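Local coordinates for glutathione S-transferase omega-like 2 (PDB 5LKB), which acts as a glutathione-dependent thiol transferase of the Xi class, reducing dehydroascorbate and dimethylarsinic acid and reacting with glutathionyl-(hydro)quinones, at residues G36-L44 / E133-L144. Sequence-based numbering, arbitrary orientation.
Sequences GRYWLYVSL and EPHYGYKRISDL
Y41 lays one face of its ring against L144, whose CD1 methyl sits 3.6 Å from the centroid of that ring in a CH-pi contact 10° off the normal. W39 CD1 covers the opposite face toward its rim. Y41 CG stands anti to its own carbonyl carbon (chi1 -66°), and the ring rises from strand 38-42 to place OH beside the E133 carboxylate. Y41 OH donates to E133 OE2 (2.8 Å) from above the carboxylate plane, while the backbone N of H135 reaches the same oxygen from the other face (2.9 Å). E133 OE1 takes the N-H of Y136 on its syn lone pair and that of Y138 on its anti side. H135 turns its edge to W39: NE2 stands over the indole face, 3.2 Å from W39 CD2, with ring planes at 89°. P134 CG packs obliquely on W39 CZ2, and W39 NE1 is hydrogen-bonded to S68 OG of the neighbouring strand 66-69. The contact thus fastens the loop leading into helix 141-148 onto the central sheet of the thioredoxin-like domain, with I141 touching both Y41 CB and the glutathione-binding V158. With an alanine in place of E133, Y41 OH and three backbone N-H groups are likely to lose their shared acceptor, and the turn could then relax. Four donors converging on one buried carboxylate would be expected to favour its ionised form.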
ATOM      1  N   GLY A  36      32.199  23.855  17.808  1.00 23.32           N
ATOM      2  CA  GLY A  36      31.895  23.431  19.147  1.00 23.32           C
ATOM      3  C   GLY A  36      30.780  24.144  19.869  1.00 26.22           C
ATOM      4  O   GLY A  36      30.636  23.965  21.084  1.00 31.78           O
ATOM      5  N   ARG A  37      29.997  24.968  19.191  1.00 24.38           N
ATOM      6  CA  ARG A  37      29.004  25.793  19.866  1.00 22.49           C
ATOM      7  C   ARG A  37      27.569  25.350  19.568  1.00 20.39           C
ATOM      8  O   ARG A  37      26.684  25.466  20.427  1.00 20.73           O
ATOM      9  CB  ARG A  37      29.163  27.285  19.471  1.00 22.98           C
ATOM     10  CG  ARG A  37      28.087  28.182  20.077  1.00 20.66           C
ATOM     11  CD  ARG A  37      28.388  29.663  19.873  1.00 21.62           C
ATOM     12  NE  ARG A  37      27.239  30.373  20.377  1.00 20.59           N
ATOM     13  CZ  ARG A  37      27.110  31.707  20.396  1.00 24.23           C
ATOM     14  NH1 ARG A  37      28.065  32.469  19.873  1.00 25.52           N
ATOM     15  NH2 ARG A  37      25.999  32.263  20.887  1.00 21.60           N
ATOM     16  N   TYR A  38      27.299  24.945  18.320  1.00 21.15           N
ATOM     17  CA  TYR A  38      25.941  24.587  17.903  1.00 20.48           C
ATOM     18  C   TYR A  38      25.787  23.081  17.741  1.00 23.16           C
ATOM     19  O   TYR A  38      26.744  22.358  17.456  1.00 21.47           O
ATOM     20  CB  TYR A  38      25.592  25.338  16.614  1.00 18.03           C
ATOM     21  CG  TYR A  38      25.713  26.861  16.775  1.00 16.37           C
ATOM     22  CD1 TYR A  38      24.706  27.612  17.347  1.00 16.67           C
ATOM     23  CD2 TYR A  38      26.834  27.501  16.338  1.00 20.52           C
ATOM     24  CE1 TYR A  38      24.831  28.988  17.531  1.00 18.80           C
ATOM     25  CE2 TYR A  38      26.985  28.863  16.530  1.00 18.97           C
ATOM     26  CZ  TYR A  38      25.959  29.601  17.088  1.00 23.21           C
ATOM     27  OH  TYR A  38      26.037  31.003  17.296  1.00 18.97           O
ATOM     28  N   TRP A  39      24.535  22.641  17.864  1.00 21.13           N
ATOM     29  CA  TRP A  39      24.193  21.234  17.844  1.00 18.70           C
ATOM     30  C   TRP A  39      22.923  21.076  17.014  1.00 17.65           C
ATOM     31  O   TRP A  39      22.085  21.969  16.941  1.00 17.81           O
ATOM     32  CB  TRP A  39      23.896  20.701  19.252  1.00 20.51           C
ATOM     33  CG  TRP A  39      24.337  19.268  19.422  1.00 22.27           C
ATOM     34  CD1 TRP A  39      23.560  18.163  19.448  1.00 21.43           C
ATOM     35  CD2 TRP A  39      25.672  18.832  19.595  1.00 20.67           C
ATOM     36  NE1 TRP A  39      24.345  17.037  19.615  1.00 20.46           N
ATOM     37  CE2 TRP A  39      25.653  17.445  19.725  1.00 23.41           C
ATOM     38  CE3 TRP A  39      26.887  19.489  19.671  1.00 20.28           C
ATOM     39  CZ2 TRP A  39      26.811  16.713  19.937  1.00 22.47           C
ATOM     40  CZ3 TRP A  39      28.005  18.784  19.854  1.00 23.26           C
ATOM     41  CH2 TRP A  39      27.977  17.388  19.983  1.00 27.03           C
ATOM     42  N   LEU A  40      22.821  19.941  16.356  1.00 19.66           N
ATOM     43  CA  LEU A  40      21.704  19.631  15.482  1.00 18.57           C
ATOM     44  C   LEU A  40      21.046  18.382  16.043  1.00 16.42           C
ATOM     45  O   LEU A  40      21.636  17.290  15.992  1.00 17.15           O
ATOM     46  CB  LEU A  40      22.207  19.446  14.040  1.00 18.35           C
ATOM     47  CG  LEU A  40      21.092  19.168  13.027  1.00 18.45           C
ATOM     48  CD1 LEU A  40      20.166  20.452  12.951  1.00 18.72           C
ATOM     49  CD2 LEU A  40      21.675  18.862  11.691  1.00 17.72           C
ATOM     50  N   TYR A  41      19.808  18.516  16.557  1.00 16.60           N
ATOM     51  CA  TYR A  41      19.030  17.393  17.080  1.00 16.99           C
ATOM     52  C   TYR A  41      17.992  17.004  16.028  1.00 19.63           C
ATOM     53  O   TYR A  41      17.246  17.854  15.554  1.00 17.77           O
ATOM     54  CB  TYR A  41      18.282  17.783  18.359  1.00 19.01           C
ATOM     55  CG  TYR A  41      19.191  18.096  19.561  1.00 18.45           C
ATOM     56  CD1 TYR A  41      19.659  17.063  20.372  1.00 20.27           C
ATOM     57  CD2 TYR A  41      19.582  19.395  19.862  1.00 18.87           C
ATOM     58  CE1 TYR A  41      20.488  17.318  21.451  1.00 24.33           C
ATOM     59  CE2 TYR A  41      20.391  19.648  20.942  1.00 24.33           C
ATOM     60  CZ  TYR A  41      20.802  18.624  21.756  1.00 24.67           C
ATOM     61  OH  TYR A  41      21.630  18.909  22.835  1.00 25.28           O
ATOM     62  N   VAL A  42      17.962  15.713  15.661  1.00 16.22           N
ATOM     63  CA  VAL A  42      17.142  15.245  14.554  1.00 18.21           C
ATOM     64  C   VAL A  42      16.462  13.950  14.936  1.00 17.23           C
ATOM     65  O   VAL A  42      16.811  13.295  15.919  1.00 16.58           O
ATOM     66  CB  VAL A  42      17.971  14.976  13.283  1.00 16.56           C
ATOM     67  CG1 VAL A  42      18.757  16.202  12.864  1.00 18.39           C
ATOM     68  CG2 VAL A  42      18.946  13.848  13.511  1.00 19.11           C
ATOM     69  N   SER A  43      15.463  13.587  14.122  1.00 15.63           N
ATOM     70  CA  SER A  43      15.082  12.190  13.917  1.00 15.07           C
ATOM     71  C   SER A  43      15.501  11.778  12.527  1.00 14.40           C
ATOM     72  O   SER A  43      15.322  12.521  11.582  1.00 16.63           O
ATOM     73  CB  SER A  43      13.582  11.957  14.065  1.00 14.69           C
ATOM     74  OG  SER A  43      13.212  10.634  13.657  1.00 17.31           O
ATOM     75  N   LEU A  44      16.059  10.559  12.389  1.00 14.82           N
ATOM     76  CA  LEU A  44      16.316  10.010  11.053  1.00 15.73           C
ATOM     77  C   LEU A  44      15.040   9.611  10.303  1.00 14.38           C
ATOM     78  O   LEU A  44      15.095   9.508   9.074  1.00 15.62           O
ATOM     79  CB  LEU A  44      17.193   8.775  11.194  1.00 16.56           C
ATOM     80  CG  LEU A  44      18.648   8.975  11.574  1.00 15.84           C
ATOM     81  CD1 LEU A  44      19.322   7.714  12.029  1.00 18.48           C
ATOM     82  CD2 LEU A  44      19.348   9.546  10.359  1.00 21.66           C
ATOM     83  N   GLU A 133      20.853  12.464  24.729  1.00 27.63           N
ATOM     84  CA  GLU A 133      21.025  13.906  24.653  1.00 26.39           C
ATOM     85  C   GLU A 133      22.291  14.189  25.476  1.00 25.01           C
ATOM     86  O   GLU A 133      22.236  14.097  26.711  1.00 29.14           O
ATOM     87  CB  GLU A 133      19.776  14.600  25.224  1.00 27.05           C
ATOM     88  CG  GLU A 133      19.700  16.114  24.975  1.00 26.31           C
ATOM     89  CD  GLU A 133      20.843  16.827  25.697  1.00 28.63           C
ATOM     90  OE1 GLU A 133      20.736  16.888  26.949  1.00 27.55           O
ATOM     91  OE2 GLU A 133      21.812  17.238  25.027  1.00 24.73           O
ATOM     92  N   PRO A 134      23.433  14.455  24.841  1.00 23.39           N
ATOM     93  CA  PRO A 134      24.725  14.380  25.553  1.00 25.43           C
ATOM     94  C   PRO A 134      25.116  15.611  26.359  1.00 27.78           C
ATOM     95  O   PRO A 134      26.074  15.497  27.126  1.00 31.79           O
ATOM     96  CB  PRO A 134      25.729  14.150  24.417  1.00 26.09           C
ATOM     97  CG  PRO A 134      25.120  14.934  23.258  1.00 26.95           C
ATOM     98  CD  PRO A 134      23.618  14.828  23.418  1.00 24.99           C
ATOM     99  N   HIS A 135      24.427  16.743  26.240  1.00 27.62           N
ATOM    100  CA  HIS A 135      24.869  17.938  26.972  1.00 25.06           C
ATOM    101  C   HIS A 135      24.241  18.052  28.363  1.00 33.45           C
ATOM    102  O   HIS A 135      24.935  18.439  29.325  1.00 31.73           O
ATOM    103  CB  HIS A 135      24.605  19.168  26.110  1.00 26.54           C
ATOM    104  CG  HIS A 135      25.331  19.127  24.817  1.00 28.92           C
ATOM    105  ND1 HIS A 135      26.697  19.224  24.724  1.00 30.03           N
ATOM    106  CD2 HIS A 135      24.883  18.896  23.560  1.00 27.32           C
ATOM    107  CE1 HIS A 135      27.064  19.123  23.459  1.00 32.56           C
ATOM    108  NE2 HIS A 135      25.971  18.931  22.733  1.00 25.90           N
ATOM    109  N   TYR A 136      22.976  17.673  28.504  1.00 30.68           N
ATOM    110  CA  TYR A 136      22.222  17.805  29.743  1.00 29.35           C
ATOM    111  C   TYR A 136      21.587  16.524  30.226  1.00 29.36           C
ATOM    112  O   TYR A 136      20.911  16.551  31.267  1.00 31.00           O
ATOM    113  CB  TYR A 136      21.122  18.870  29.568  1.00 28.77           C
ATOM    114  CG  TYR A 136      21.595  20.022  28.720  1.00 30.83           C
ATOM    115  CD1 TYR A 136      22.452  20.995  29.237  1.00 29.10           C
ATOM    116  CD2 TYR A 136      21.246  20.120  27.388  1.00 27.92           C
ATOM    117  CE1 TYR A 136      22.923  22.015  28.446  1.00 29.68           C
ATOM    118  CE2 TYR A 136      21.702  21.139  26.587  1.00 29.45           C
ATOM    119  CZ  TYR A 136      22.556  22.100  27.116  1.00 29.77           C
ATOM    120  OH  TYR A 136      23.032  23.106  26.290  1.00 28.86           O
ATOM    121  N   GLY A 137      21.667  15.432  29.459  1.00 31.15           N
ATOM    122  CA  GLY A 137      20.925  14.217  29.780  1.00 30.93           C
ATOM    123  C   GLY A 137      19.420  14.301  29.686  1.00 27.08           C
ATOM    124  O   GLY A 137      18.723  13.561  30.383  1.00 27.73           O
ATOM    125  N   TYR A 138      18.869  15.235  28.913  1.00 26.97           N
ATOM    126  CA  TYR A 138      17.414  15.320  28.812  1.00 26.57           C
ATOM    127  C   TYR A 138      16.843  14.050  28.163  1.00 21.57           C
ATOM    128  O   TYR A 138      17.470  13.467  27.270  1.00 29.84           O
ATOM    129  CB  TYR A 138      17.024  16.522  27.965  1.00 26.84           C
ATOM    130  CG  TYR A 138      17.330  17.896  28.549  1.00 27.86           C
ATOM    131  CD1 TYR A 138      17.136  18.141  29.884  1.00 33.52           C
ATOM    132  CD2 TYR A 138      17.720  18.950  27.722  1.00 30.22           C
ATOM    133  CE1 TYR A 138      17.357  19.417  30.416  1.00 30.71           C
ATOM    134  CE2 TYR A 138      17.944  20.232  28.249  1.00 33.63           C
ATOM    135  CZ  TYR A 138      17.750  20.432  29.590  1.00 36.86           C
ATOM    136  OH  TYR A 138      17.956  21.688  30.134  1.00 36.99           O
ATOM    137  N   LYS A 139      15.698  13.613  28.649  1.00 28.27           N
ATOM    138  CA  LYS A 139      15.058  12.446  28.054  1.00 28.74           C
ATOM    139  C   LYS A 139      14.071  12.825  26.971  1.00 29.20           C
ATOM    140  O   LYS A 139      13.620  11.943  26.227  1.00 25.11           O
ATOM    141  CB  LYS A 139      14.397  11.625  29.158  1.00 27.95           C
ATOM    142  CG  LYS A 139      15.357  11.421  30.294  1.00 35.16           C
ATOM    143  CD  LYS A 139      15.066  10.239  31.201  1.00 40.39           C
ATOM    144  CE  LYS A 139      13.687  10.285  31.841  1.00 45.68           C
ATOM    145  NZ  LYS A 139      13.683  10.769  33.252  1.00 57.49           N
ATOM    146  N   ARG A 140      13.718  14.102  26.859  1.00 26.68           N
ATOM    147  CA  ARG A 140      12.670  14.546  25.959  1.00 23.36           C
ATOM    148  C   ARG A 140      13.136  15.762  25.195  1.00 24.24           C
ATOM    149  O   ARG A 140      13.775  16.661  25.759  1.00 23.28           O
ATOM    150  CB  ARG A 140      11.384  14.866  26.673  1.00 23.26           C
ATOM    151  CG  ARG A 140      10.700  13.660  27.300  1.00 27.12           C
ATOM    152  CD  ARG A 140      10.049  12.746  26.271  1.00 24.29           C
ATOM    153  NE  ARG A 140       9.486  11.579  26.913  1.00 24.71           N
ATOM    154  CZ  ARG A 140       8.590  10.785  26.327  1.00 29.60           C
ATOM    155  NH1 ARG A 140       8.189  11.051  25.092  1.00 23.23           N
ATOM    156  NH2 ARG A 140       8.074   9.766  26.972  1.00 28.36           N
ATOM    157  N   ILE A 141      12.849  15.817  23.899  1.00 22.36           N
ATOM    158  CA  ILE A 141      13.161  17.035  23.155  1.00 23.11           C
ATOM    159  C   ILE A 141      12.392  18.254  23.719  1.00 23.60           C
ATOM    160  O   ILE A 141      12.830  19.398  23.572  1.00 23.90           O
ATOM    161  CB  ILE A 141      12.949  16.798  21.637  1.00 22.32           C
ATOM    162  CG1 ILE A 141      13.926  17.675  20.858  1.00 23.92           C
ATOM    163  CG2 ILE A 141      11.554  17.079  21.227  1.00 22.46           C
ATOM    164  CD1 ILE A 141      13.977  17.477  19.390  1.00 29.94           C
ATOM    165  N   SER A 142      11.239  18.030  24.326  1.00 21.56           N
ATOM    166  CA  SER A 142      10.498  19.095  25.016  1.00 22.99           C
ATOM    167  C   SER A 142      11.367  19.789  26.065  1.00 27.16           C
ATOM    168  O   SER A 142      11.184  20.988  26.296  1.00 25.26           O
ATOM    169  CB  SER A 142       9.238  18.558  25.705  1.00 25.58           C
ATOM    170  OG  SER A 142       9.564  17.581  26.678  1.00 23.99           O
ATOM    171  N   ASP A 143      12.321  19.067  26.676  1.00 24.93           N
ATOM    172  CA  ASP A 143      13.233  19.679  27.657  1.00 25.04           C
ATOM    173  C   ASP A 143      14.052  20.805  27.041  1.00 32.31           C
ATOM    174  O   ASP A 143      14.321  21.811  27.706  1.00 28.14           O
ATOM    175  CB  ASP A 143      14.151  18.647  28.309  1.00 28.85           C
ATOM    176  CG  ASP A 143      13.386  17.566  29.109  1.00 29.19           C
ATOM    177  OD1 ASP A 143      12.341  17.859  29.726  1.00 33.34           O
ATOM    178  OD2 ASP A 143      13.873  16.405  29.136  1.00 26.56           O
ATOM    179  N   LEU A 144      14.529  20.635  25.804  1.00 25.38           N
ATOM    180  CA  LEU A 144      15.231  21.699  25.088  1.00 26.87           C
ATOM    181  C   LEU A 144      14.311  22.887  24.821  1.00 29.80           C
ATOM    182  O   LEU A 144      14.715  24.052  24.975  1.00 25.90           O
ATOM    183  CB  LEU A 144      15.786  21.167  23.759  1.00 23.95           C
ATOM    184  CG  LEU A 144      16.814  20.075  23.915  1.00 24.15           C
ATOM    185  CD1 LEU A 144      17.127  19.319  22.572  1.00 27.10           C
ATOM    186  CD2 LEU A 144      18.113  20.645  24.511  1.00 24.41           C
TER